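Local coordinates for N2b-titin isoform (Homo sapiens, PDB 1YA5), which supplies the two N-terminal immunoglobulin domains of titin, which bind telethonin, probably joining titin filaments at the Z-disc of the muscle sarcomere, at residues Val34-Trp39 with Lys81-Ser86; Thr2-Thr7 with His28-Pro33; Gln10-Val15 with Ala23-His28. One frame throughout, in Å; residues are numbered along the deposited sequence.

Contact 1 of 3, residues Val34-Trp39 with Lys81-Ser86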
loop_
_atom_site.group_PDB
_atom_site.type_symbol
_atom_site.label_atom_id
_atom_site.label_comp_id
_atom_site.label_asym_id
_atom_site.label_seq_id
_atom_site.Cartn_x
_atom_site.Cartn_y
_atom_site.Cartn_z
ATOM N N VAL A 34 -26.360 -21.365 -14.056
ATOM C CA VAL A 34 -25.329 -20.324 -13.959
ATOM C C VAL A 34 -25.971 -18.942 -13.917
ATOM O O VAL A 34 -26.847 -18.633 -14.713
ATOM C CB VAL A 34 -24.229 -20.416 -15.061
ATOM C CG1 VAL A 34 -24.765 -21.056 -16.325
ATOM C CG2 VAL A 34 -23.632 -19.048 -15.348
ATOM N N PRO A 35 -25.572 -18.127 -12.942
ATOM C CA PRO A 35 -26.304 -16.896 -12.688
ATOM C C PRO A 35 -26.230 -15.925 -13.842
ATOM O O PRO A 35 -25.373 -16.044 -14.703
ATOM C CB PRO A 35 -25.615 -16.327 -11.450
ATOM C CG PRO A 35 -24.925 -17.515 -10.840
ATOM C CD PRO A 35 -24.470 -18.330 -11.992
ATOM N N GLU A 36 -27.158 -14.980 -13.861
ATOM C CA GLU A 36 -27.094 -13.856 -14.765
ATOM C C GLU A 36 -26.348 -12.798 -13.999
ATOM O O GLU A 36 -26.629 -12.558 -12.834
ATOM C CB GLU A 36 -28.507 -13.374 -15.082
ATOM C CG GLU A 36 -28.563 -12.128 -15.944
ATOM C CD GLU A 36 -29.975 -11.564 -16.049
ATOM O OE1 GLU A 36 -30.796 -12.151 -16.792
ATOM O OE2 GLU A 36 -30.268 -10.541 -15.381
ATOM N N VAL A 37 -25.372 -12.173 -14.635
ATOM C CA VAL A 37 -24.535 -11.240 -13.919
ATOM C C VAL A 37 -24.553 -9.876 -14.565
ATOM O O VAL A 37 -24.790 -9.735 -15.753
ATOM C CB VAL A 37 -23.115 -11.748 -13.824
ATOM C CG1 VAL A 37 -23.100 -13.068 -13.109
ATOM C CG2 VAL A 37 -22.520 -11.895 -15.205
ATOM N N SER A 38 -24.293 -8.861 -13.765
ATOM C CA SER A 38 -24.264 -7.513 -14.273
ATOM C C SER A 38 -23.450 -6.636 -13.335
ATOM O O SER A 38 -23.440 -6.840 -12.134
ATOM C CB SER A 38 -25.683 -6.993 -14.408
ATOM O OG SER A 38 -26.539 -7.656 -13.495
ATOM N N TRP A 39 -22.758 -5.664 -13.904
ATOM C CA TRP A 39 -21.791 -4.859 -13.168
ATOM C C TRP A 39 -22.354 -3.457 -13.037
ATOM O O TRP A 39 -23.017 -2.976 -13.950
ATOM C CB TRP A 39 -20.494 -4.793 -13.961
ATOM C CG TRP A 39 -19.671 -6.033 -13.968
ATOM C CD1 TRP A 39 -19.735 -7.065 -14.869
ATOM C CD2 TRP A 39 -18.620 -6.360 -13.066
ATOM N NE1 TRP A 39 -18.791 -8.018 -14.569
ATOM C CE2 TRP A 39 -18.092 -7.606 -13.466
ATOM C CE3 TRP A 39 -18.063 -5.719 -11.954
ATOM C CZ2 TRP A 39 -17.046 -8.225 -12.787
ATOM C CZ3 TRP A 39 -17.021 -6.331 -11.289
ATOM C CH2 TRP A 39 -16.532 -7.580 -11.702
ATOM N N LYS A 81 -23.573 -7.984 -9.503
ATOM C CA LYS A 81 -24.771 -8.699 -9.077
ATOM C C LYS A 81 -24.922 -9.994 -9.851
ATOM O O LYS A 81 -24.624 -10.051 -11.042
ATOM C CB LYS A 81 -26.019 -7.847 -9.247
ATOM C CG LYS A 81 -27.262 -8.443 -8.653
ATOM C CD LYS A 81 -28.417 -7.459 -8.768
ATOM C CE LYS A 81 -29.705 -8.007 -8.196
ATOM N NZ LYS A 81 -30.885 -7.119 -8.491
ATOM N N ALA A 82 -25.357 -11.037 -9.146
ATOM C CA ALA A 82 -25.624 -12.344 -9.744
ATOM C C ALA A 82 -26.975 -12.882 -9.282
ATOM O O ALA A 82 -27.219 -13.020 -8.078
ATOM C CB ALA A 82 -24.540 -13.311 -9.378
ATOM N N THR A 83 -27.853 -13.187 -10.231
ATOM C CA THR A 83 -29.160 -13.731 -9.880
ATOM C C THR A 83 -29.421 -15.007 -10.664
ATOM O O THR A 83 -29.022 -15.135 -11.820
ATOM C CB THR A 83 -30.274 -12.732 -10.169
ATOM O OG1 THR A 83 -30.488 -12.707 -11.574
ATOM C CG2 THR A 83 -29.859 -11.336 -9.780
ATOM N N ASN A 84 -30.077 -15.960 -10.027
ATOM C CA ASN A 84 -30.770 -17.008 -10.752
ATOM C C ASN A 84 -32.081 -17.335 -10.051
ATOM O O ASN A 84 -32.536 -16.556 -9.200
ATOM C CB ASN A 84 -29.884 -18.238 -10.985
ATOM C CG ASN A 84 -29.615 -19.005 -9.726
ATOM O OD1 ASN A 84 -30.226 -18.742 -8.692
ATOM N ND2 ASN A 84 -28.701 -19.969 -9.796
ATOM N N GLY A 85 -32.705 -18.453 -10.418
ATOM C CA GLY A 85 -33.998 -18.806 -9.845
ATOM C C GLY A 85 -33.944 -18.977 -8.336
ATOM O O GLY A 85 -34.871 -18.610 -7.619
ATOM N N SER A 86 -32.849 -19.540 -7.846
ATOM C CA SER A 86 -32.740 -19.851 -6.436
ATOM C C SER A 86 -32.327 -18.681 -5.559
ATOM O O SER A 86 -32.241 -18.827 -4.353
ATOM C CB SER A 86 -31.767 -21.004 -6.225
ATOM O OG SER A 86 -32.305 -22.201 -6.752
#
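Pro-35 lays the CB side of its ring against the methyl of Ala-82, with Pro-35 CB 3.8 Å from Ala-82 CB. Val-37 approaches the same methyl from further along its strand. Its CG1, turned beside the backbone N and anti to the carbonyl carbon (chi1 -59°), reaches within 4.0 Å of Ala-82 CB. Ala-82 therefore has two apolar neighbours on the opposing segment, and its bare methyl is met by both the proline and the valine.

The backbones of 36-39 and 81-84 run antiparallel, with their axes 159° apart. Glu-36 and Thr-83 form a hydrogen-bonded pair. Glu-36 N gives a nearly straight bond to Thr-83 O at 2.8 Å, and Thr-83 N returns one to Glu-36 O. Ser-38 and Lys-81 form the next such pair. Here Lys-81 N meets Ser-38 O at 2.9 Å, while Ser-38 N reaches Lys-81 O. Val-37 and Ala-82 are the non-hydrogen-bonded pair between them. Val-37 CA comes within 3.1 Å of Lys-81 O as a CA-H...O contact.

The other face carries Glu-36, Ser-38, Lys-81 and Thr-83. Contact there is looser, and Lys-81 extends away from the opposing segment.

Asn-84 closes the end. Its OD1 takes a weak bond from Ser-86 N, and its ND2 donates to Pro-33 O and Gln-4 O. Ser-86 OG is hydrogen-bonded to Glu-16 of the telethonin chain.

Strand 76-84 lies between 36-41 and 87-98 in the five-stranded sheet. The face of Pro-35, Val-37 and Ala-82 turns to the opposing sheet, where Pro-6 of strand 4-8 and Ile-29 of strand 23-32 pack on it.

Contact 2 of 3, residues Thr2-Thr7 with His28-Pro33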
loop_
_atom_site.group_PDB
_atom_site.type_symbol
_atom_site.label_atom_id
_atom_site.label_comp_id
_atom_site.label_asym_id
_atom_site.label_seq_id
_atom_site.Cartn_x
_atom_site.Cartn_y
_atom_site.Cartn_z
ATOM N N THR A 2 -28.283 -30.311 -9.589
ATOM C CA THR A 2 -29.005 -29.670 -8.500
ATOM C C THR A 2 -28.965 -28.167 -8.715
ATOM O O THR A 2 -27.892 -27.614 -8.956
ATOM C CB THR A 2 -28.330 -29.975 -7.141
ATOM O OG1 THR A 2 -28.452 -31.372 -6.847
ATOM C CG2 THR A 2 -29.002 -29.200 -6.016
ATOM N N THR A 3 -30.115 -27.511 -8.623
ATOM C CA THR A 3 -30.149 -26.047 -8.530
ATOM C C THR A 3 -29.288 -25.573 -7.363
ATOM O O THR A 3 -29.101 -26.299 -6.387
ATOM C CB THR A 3 -31.570 -25.534 -8.298
ATOM O OG1 THR A 3 -31.969 -25.834 -6.955
ATOM C CG2 THR A 3 -32.532 -26.179 -9.285
ATOM N N GLN A 4 -28.758 -24.360 -7.488
ATOM C CA GLN A 4 -28.047 -23.729 -6.387
ATOM C C GLN A 4 -28.006 -22.252 -6.632
ATOM O O GLN A 4 -27.709 -21.792 -7.730
ATOM C CB GLN A 4 -26.615 -24.273 -6.248
ATOM C CG GLN A 4 -25.601 -23.236 -5.752
ATOM C CD GLN A 4 -24.499 -23.815 -4.868
ATOM O OE1 GLN A 4 -24.749 -24.260 -3.737
ATOM N NE2 GLN A 4 -23.258 -23.831 -5.340
ATOM N N ALA A 5 -28.302 -21.519 -5.577
ATOM C CA ALA A 5 -28.270 -20.076 -5.631
ATOM C C ALA A 5 -26.869 -19.557 -5.932
ATOM O O ALA A 5 -25.868 -20.216 -5.658
ATOM C CB ALA A 5 -28.799 -19.480 -4.337
ATOM N N PRO A 6 -26.807 -18.349 -6.497
ATOM C CA PRO A 6 -25.530 -17.758 -6.815
ATOM C C PRO A 6 -24.781 -17.462 -5.533
ATOM O O PRO A 6 -25.360 -16.939 -4.584
ATOM C CB PRO A 6 -25.926 -16.441 -7.483
ATOM C CG PRO A 6 -27.321 -16.613 -7.890
ATOM C CD PRO A 6 -27.924 -17.461 -6.855
ATOM N N THR A 7 -23.500 -17.770 -5.496
ATOM C CA THR A 7 -22.734 -17.386 -4.344
ATOM C C THR A 7 -21.297 -17.032 -4.693
ATOM O O THR A 7 -20.654 -17.720 -5.485
ATOM C CB THR A 7 -22.794 -18.463 -3.277
ATOM O OG1 THR A 7 -22.044 -18.016 -2.153
ATOM C CG2 THR A 7 -22.193 -19.796 -3.785
ATOM N N HIS A 28 -15.281 -14.805 -8.425
ATOM C CA HIS A 28 -15.742 -16.131 -8.778
ATOM C C HIS A 28 -17.119 -16.377 -8.172
ATOM O O HIS A 28 -17.326 -16.156 -6.979
ATOM C CB HIS A 28 -14.742 -17.186 -8.330
ATOM C CG HIS A 28 -14.697 -18.386 -9.224
ATOM N ND1 HIS A 28 -13.760 -18.537 -10.227
ATOM C CD2 HIS A 28 -15.473 -19.497 -9.267
ATOM C CE1 HIS A 28 -13.954 -19.693 -10.838
ATOM N NE2 HIS A 28 -14.987 -20.296 -10.275
ATOM N N ILE A 29 -18.057 -16.806 -9.014
ATOM C CA ILE A 29 -19.445 -17.018 -8.633
ATOM C C ILE A 29 -19.830 -18.423 -9.027
ATOM O O ILE A 29 -19.430 -18.899 -10.083
ATOM C CB ILE A 29 -20.348 -16.111 -9.451
ATOM C CG1 ILE A 29 -19.949 -14.650 -9.262
ATOM C CG2 ILE A 29 -21.776 -16.327 -9.069
ATOM C CD1 ILE A 29 -20.563 -13.724 -10.286
ATOM N N SER A 30 -20.598 -19.104 -8.192
ATOM C CA SER A 30 -21.127 -20.388 -8.605
ATOM C C SER A 30 -22.625 -20.380 -8.419
ATOM O O SER A 30 -23.153 -19.540 -7.699
ATOM C CB SER A 30 -20.488 -21.525 -7.828
ATOM O OG SER A 30 -20.537 -21.253 -6.455
ATOM N N GLY A 31 -23.314 -21.291 -9.098
ATOM C CA GLY A 31 -24.739 -21.448 -8.890
ATOM C C GLY A 31 -25.430 -21.978 -10.112
ATOM O O GLY A 31 -24.927 -21.828 -11.215
ATOM N N PHE A 32 -26.588 -22.591 -9.916
ATOM C CA PHE A 32 -27.246 -23.315 -10.975
ATOM C C PHE A 32 -28.732 -22.983 -10.991
ATOM O O PHE A 32 -29.402 -23.034 -9.962
ATOM C CB PHE A 32 -27.037 -24.813 -10.781
ATOM C CG PHE A 32 -27.051 -25.602 -12.060
ATOM C CD1 PHE A 32 -25.874 -25.836 -12.756
ATOM C CD2 PHE A 32 -28.234 -26.125 -12.556
ATOM C CE1 PHE A 32 -25.872 -26.575 -13.939
ATOM C CE2 PHE A 32 -28.251 -26.872 -13.731
ATOM C CZ PHE A 32 -27.065 -27.100 -14.428
ATOM N N PRO A 33 -29.250 -22.614 -12.163
ATOM C CA PRO A 33 -28.465 -22.454 -13.391
ATOM C C PRO A 33 -27.434 -21.324 -13.265
ATOM O O PRO A 33 -27.618 -20.420 -12.446
ATOM C CB PRO A 33 -29.525 -22.072 -14.433
ATOM C CG PRO A 33 -30.842 -22.445 -13.836
ATOM C CD PRO A 33 -30.675 -22.306 -12.362
#
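Pro-6 and Thr-7 lie close along Ser-30 and Gly-31, and this is the tight part of the contact. Thr-7 N bonds to Ser-30 O at 2.8 Å, and Ser-30 N answers to Thr-7 O. Thr-7 CG2 touches Ser-30 OG at 3.5 Å. Pro-6 CA also sits 3.1 Å from Ser-30 O, as a CA-H...O contact. Gly-31 has phi 152°. A CB on it would run into Gln-4 O, Ala-5 O and Pro-6 CA. The register slips by one residue between Gln-4 and Thr-7, which makes a beta bulge. Beyond it Gln-4 pairs with Phe-32. Phe-32 N bonds to Gln-4 O at 2.6 Å, and Gln-4 N to Phe-32 O at 2.9 Å.

The side chains of Gln-4 and Phe-32 form the looser, solvent-exposed end. Gln-4 CG lies 3.7 Å from Gly-31 CA. The Phe-32 ring swings out with CG anti to the backbone N (chi1 -151°), which leaves CG 3.8 Å from Thr-2 O. On the telethonin chain, Glu-16 is hydrogen-bonded to Thr-3 OG1 and Glu-12 to Thr-7 OG1.

The antiparallel pairing of the first two strands, at the border of their sheet, is the A-B pairing of an I-set immunoglobulin domain; here it carries a beta bulge.

Contact 3 of 3, residues Gln10-Val15 with Ala23-His28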
loop_
_atom_site.group_PDB
_atom_site.type_symbol
_atom_site.label_atom_id
_atom_site.label_comp_id
_atom_site.label_asym_id
_atom_site.label_seq_id
_atom_site.Cartn_x
_atom_site.Cartn_y
_atom_site.Cartn_z
ATOM N N GLN A 10 -15.269 -16.454 -4.479
ATOM C CA GLN A 10 -14.363 -15.379 -4.115
ATOM C C GLN A 10 -14.891 -14.020 -4.527
ATOM O O GLN A 10 -15.014 -13.731 -5.706
ATOM C CB GLN A 10 -13.005 -15.597 -4.732
ATOM C CG GLN A 10 -12.392 -14.312 -5.202
ATOM C CD GLN A 10 -10.887 -14.338 -5.103
ATOM O OE1 GLN A 10 -10.208 -13.510 -5.704
ATOM N NE2 GLN A 10 -10.358 -15.295 -4.347
ATOM N N PRO A 11 -15.185 -13.174 -3.545
ATOM C CA PRO A 11 -15.823 -11.879 -3.793
ATOM C C PRO A 11 -14.862 -10.894 -4.444
ATOM O O PRO A 11 -13.676 -11.184 -4.551
ATOM C CB PRO A 11 -16.208 -11.378 -2.394
ATOM C CG PRO A 11 -15.751 -12.404 -1.433
ATOM C CD PRO A 11 -14.897 -13.423 -2.125
ATOM N N LEU A 12 -15.368 -9.736 -4.857
ATOM C CA LEU A 12 -14.527 -8.693 -5.428
ATOM C C LEU A 12 -13.490 -8.223 -4.431
ATOM O O LEU A 12 -13.671 -8.371 -3.224
ATOM C CB LEU A 12 -15.365 -7.491 -5.840
ATOM C CG LEU A 12 -16.269 -7.571 -7.063
ATOM C CD1 LEU A 12 -16.693 -6.148 -7.425
ATOM C CD2 LEU A 12 -15.543 -8.253 -8.218
ATOM N N GLN A 13 -12.400 -7.656 -4.932
ATOM C CA GLN A 13 -11.535 -6.870 -4.084
ATOM C C GLN A 13 -11.400 -5.439 -4.573
ATOM O O GLN A 13 -11.566 -5.151 -5.764
ATOM C CB GLN A 13 -10.170 -7.512 -3.962
ATOM C CG GLN A 13 -10.131 -8.652 -2.996
ATOM C CD GLN A 13 -8.733 -9.126 -2.745
ATOM O OE1 GLN A 13 -8.239 -9.059 -1.620
ATOM N NE2 GLN A 13 -8.069 -9.595 -3.793
ATOM N N SER A 14 -11.100 -4.553 -3.630
ATOM C CA SER A 14 -10.874 -3.148 -3.913
ATOM C C SER A 14 -9.554 -2.985 -4.652
ATOM O O SER A 14 -8.692 -3.868 -4.642
ATOM C CB SER A 14 -10.910 -2.303 -2.626
ATOM O OG SER A 14 -12.150 -2.431 -1.928
ATOM N N VAL A 15 -9.403 -1.857 -5.327
ATOM C CA VAL A 15 -8.358 -1.754 -6.324
ATOM C C VAL A 15 -7.875 -0.331 -6.313
ATOM O O VAL A 15 -8.649 0.613 -6.524
ATOM C CB VAL A 15 -8.916 -2.098 -7.712
ATOM C CG1 VAL A 15 -8.007 -1.631 -8.759
ATOM C CG2 VAL A 15 -9.165 -3.584 -7.846
ATOM N N ALA A 23 -7.129 -1.292 -14.584
ATOM C CA ALA A 23 -7.795 -1.700 -13.356
ATOM C C ALA A 23 -8.593 -2.952 -13.632
ATOM O O ALA A 23 -9.364 -2.996 -14.579
ATOM C CB ALA A 23 -8.705 -0.612 -12.875
ATOM N N THR A 24 -8.385 -3.978 -12.817
ATOM C CA THR A 24 -9.060 -5.239 -12.988
ATOM C C THR A 24 -9.886 -5.593 -11.757
ATOM O O THR A 24 -9.369 -5.680 -10.650
ATOM C CB THR A 24 -8.051 -6.347 -13.236
ATOM O OG1 THR A 24 -7.127 -5.921 -14.244
ATOM C CG2 THR A 24 -8.753 -7.632 -13.711
ATOM N N PHE A 25 -11.178 -5.783 -11.954
ATOM C CA PHE A 25 -12.033 -6.285 -10.905
ATOM C C PHE A 25 -12.410 -7.662 -11.344
ATOM O O PHE A 25 -12.918 -7.837 -12.445
ATOM C CB PHE A 25 -13.288 -5.444 -10.825
ATOM C CG PHE A 25 -13.155 -4.243 -9.954
ATOM C CD1 PHE A 25 -13.185 -2.976 -10.491
ATOM C CD2 PHE A 25 -13.024 -4.377 -8.586
ATOM C CE1 PHE A 25 -13.094 -1.863 -9.676
ATOM C CE2 PHE A 25 -12.936 -3.254 -7.770
ATOM C CZ PHE A 25 -12.974 -2.005 -8.313
ATOM N N GLU A 26 -12.146 -8.658 -10.518
ATOM C CA GLU A 26 -12.627 -9.979 -10.854
ATOM C C GLU A 26 -13.192 -10.716 -9.637
ATOM O O GLU A 26 -12.918 -10.341 -8.493
ATOM C CB GLU A 26 -11.552 -10.774 -11.574
ATOM C CG GLU A 26 -10.681 -11.551 -10.629
ATOM C CD GLU A 26 -9.290 -11.821 -11.173
ATOM O OE1 GLU A 26 -9.119 -11.760 -12.415
ATOM O OE2 GLU A 26 -8.384 -12.099 -10.343
ATOM N N ALA A 27 -14.018 -11.728 -9.900
ATOM C CA ALA A 27 -14.725 -12.485 -8.861
ATOM C C ALA A 27 -15.056 -13.886 -9.358
ATOM O O ALA A 27 -15.115 -14.126 -10.565
ATOM C CB ALA A 27 -16.005 -11.780 -8.455
ATOM N N HIS A 28 -15.281 -14.805 -8.425
ATOM C CA HIS A 28 -15.742 -16.131 -8.778
ATOM C C HIS A 28 -17.119 -16.377 -8.172
ATOM O O HIS A 28 -17.326 -16.156 -6.979
ATOM C CB HIS A 28 -14.742 -17.186 -8.330
ATOM C CG HIS A 28 -14.697 -18.386 -9.224
ATOM N ND1 HIS A 28 -13.760 -18.537 -10.227
ATOM C CD2 HIS A 28 -15.473 -19.497 -9.267
ATOM C CE1 HIS A 28 -13.954 -19.693 -10.838
ATOM N NE2 HIS A 28 -14.987 -20.296 -10.275
HETATM O O HOH W 1 -11.483 -7.441 -7.292
#
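Gln-10 pairs with His-28 where the first strand of this I-set immunoglobulin domain leaves its sheet. Residues 10-15 form the A-to-A' crossing between the two sheets of the sandwich.

Backbone bonds hold the Gln-10 end. His-28 N bonds to Gln-10 O at 2.9 Å. Gln-10 N gives a longer bond of 3.3 Å to His-28 O. Further on, direct backbone bonding stops, and a water accepts from Gln-13 N and gives a weak bond to Glu-26 O.

Apolar packing takes over in the middle. Leu-12 CD2 lies 3.6 Å from Ala-27 CB, and Leu-12 CD1 lies 4.2 Å from Phe-25 CD2. Trp-39 and Ala-93 touch Leu-12 and Phe-25 from the opposing sheet.

A CH-pi contact marks the Val-15 end. With Val-15 CG1 anti to the backbone N (chi1 164°), CG2 stands beside that N, over one face of the Phe-25 ring. CG2 is 4.1 Å from the ring centroid and 24° off the normal. Tyr-78 also stacks with this ring. With the ring of Phe-25 cut back to an alanine, Val-15 CG2 and Leu-12 CD1 are likely to face a gap, and Tyr-78 would probably lose its stacking partner.

At the ring edge, Gln-13 O lies near the ring plane, 3.1 Å from Phe-25 CE2.

Overall arrangement
All three contacts belong to the first immunoglobulin domain. Contacts 2 and 3 share strand 23-32 and meet at His-28. Along the chain, the segments of contact 3 follow 2-7 and run up to 28-33, and contact 1 comes last. Contact 1 lies in the facing sheet. The centres of contacts 1 and 2 are about 8 Å apart, and Asn-84 bridges them. Centre to centre, contact 3 lies about 16 Å from contact 1, which it meets where Leu-12 packs on Trp-39, and about 18 Å from contact 2. Contacts 1 and 2 each hold strands within one sheet; contact 3 sits where the chain crosses between them. Telethonin residues border each contact, consistent with a telethonin-binding surface.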